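Local coordinates for prolyl oligopeptidase (Novosphingobium capsulatum, PDB 1YR2), which probably hydrolyses oligopeptides on the carboxyl side of proline, and also of alanine, as a serine peptidase of the S9A family, at residues 97-100 against 101-105. Residues are numbered along the deposited sequence; the frame is centred on the assembly and turned at random.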
# COMPACT_ATOMS: atom_id res chain seq x y z
N ALA A 97 19.03 -6.59 20.00
CA ALA A 97 19.20 -5.24 19.52
C ALA A 97 18.18 -4.96 18.42
O ALA A 97 17.65 -3.85 18.30
CB ALA A 97 20.59 -5.06 18.97
N LEU A 98 17.89 -5.98 17.62
CA LEU A 98 16.91 -5.80 16.53
C LEU A 98 15.50 -5.68 17.07
O LEU A 98 14.73 -4.84 16.58
CB LEU A 98 16.97 -6.93 15.53
CG LEU A 98 18.27 -6.95 14.71
CD1 LEU A 98 18.56 -8.40 14.20
CD2 LEU A 98 18.30 -5.98 13.54
N GLU A 99 15.13 -6.52 18.04
CA GLU A 99 13.81 -6.47 18.67
C GLU A 99 13.58 -5.11 19.33
O GLU A 99 12.49 -4.58 19.27
CB GLU A 99 13.60 -7.55 19.72
CG GLU A 99 12.19 -7.55 20.30
CD GLU A 99 11.94 -8.62 21.37
OE1 GLU A 99 12.51 -8.52 22.50
OE2 GLU A 99 11.16 -9.57 21.10
N LYS A 100 14.61 -4.59 19.98
CA LYS A 100 14.54 -3.31 20.66
C LYS A 100 14.35 -2.17 19.63
O LYS A 100 13.56 -1.26 19.88
CB LYS A 100 15.80 -3.07 21.47
CG LYS A 100 15.85 -1.77 22.26
CD LYS A 100 17.20 -1.67 23.00
CE LYS A 100 17.59 -0.21 23.27
NZ LYS A 100 16.92 0.33 24.48
N ARG A 101 15.11 -2.20 18.54
CA ARG A 101 14.96 -1.18 17.52
C ARG A 101 13.54 -1.20 16.95
O ARG A 101 12.90 -0.14 16.83
CB ARG A 101 15.97 -1.33 16.39
CG ARG A 101 16.03 -0.13 15.46
CD ARG A 101 16.63 1.07 16.13
NE ARG A 101 16.33 2.32 15.48
CZ ARG A 101 15.30 3.12 15.78
NH1 ARG A 101 14.32 2.75 16.62
NH2 ARG A 101 15.18 4.26 15.14
N MET A 102 13.04 -2.38 16.60
CA MET A 102 11.74 -2.48 15.94
C MET A 102 10.61 -2.02 16.86
O MET A 102 9.78 -1.26 16.43
CB MET A 102 11.41 -3.87 15.46
CG MET A 102 10.12 -3.84 14.63
SD MET A 102 9.99 -5.23 13.65
CE MET A 102 8.26 -4.88 12.82
N LYS A 103 10.63 -2.46 18.12
CA LYS A 103 9.64 -2.02 19.08
C LYS A 103 9.61 -0.47 19.10
O LYS A 103 8.56 0.13 19.16
CB LYS A 103 9.98 -2.56 20.48
CG LYS A 103 9.58 -4.02 20.75
CD LYS A 103 9.71 -4.38 22.27
CE LYS A 103 9.56 -5.89 22.51
NZ LYS A 103 10.24 -6.35 23.79
N ALA A 104 10.76 0.17 19.07
CA ALA A 104 10.81 1.62 19.24
C ALA A 104 10.29 2.37 17.99
O ALA A 104 9.90 3.53 18.11
CB ALA A 104 12.20 2.06 19.57
N LEU A 105 10.23 1.67 16.85
CA LEU A 105 9.81 2.24 15.55
C LEU A 105 8.30 2.17 15.28
O LEU A 105 7.83 2.84 14.34
CB LEU A 105 10.51 1.50 14.42
CG LEU A 105 12.00 1.74 14.23
CD1 LEU A 105 12.57 0.82 13.21
CD2 LEU A 105 12.22 3.14 13.79
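Glu99 O accepts the backbone N-H of Lys103 at 3.0 Å, with an N-H...O angle of 168°. This is one of four i to i+4 bonds along the alpha helix 95-105. Arg101 N to Ala97 O and Met102 N to Leu98 O are equally short, at 3.0 Å. Ala104 N to Lys100 O is longer, 3.2 Å, and less straight.

The side chains of Glu99 and Lys103 form an i to i+4 salt bridge beside helix 699-717, with Lys103 the more exposed of the two. The hydrogen bond within it, Lys103 NZ to Glu99 OE1, is weak at 3.4 Å. Lys103 CG stands anti to its carbonyl carbon (chi1 -80°), which lays the chain back along the preceding turn, 3.3 Å from Glu99 O. The chain then runs out extended, and Lys103 CE reaches Glu99 CG at 3.8 Å. Glu99 OE2 makes a salt bridge with Arg95 NH1, so the carboxylate bridges Arg95, one turn before it, and Lys103, one turn after. An alanine at Glu99 would probably leave Arg95 and Lys103 without this shared acid.

The helix packs on the alpha/beta-hydrolase part of the enzyme. Leu98 and Met102 touch Thr512 of helix 508-514, and Met102 also meets helix 699-717. Arg101 NE makes a salt bridge with Asp515 OD2, and Arg101 NH2 a hydrogen bond with Thr453 OG1. Leu105 CD1 sits 4.3 Å above one guanidinium face of Arg101, offset toward its rim.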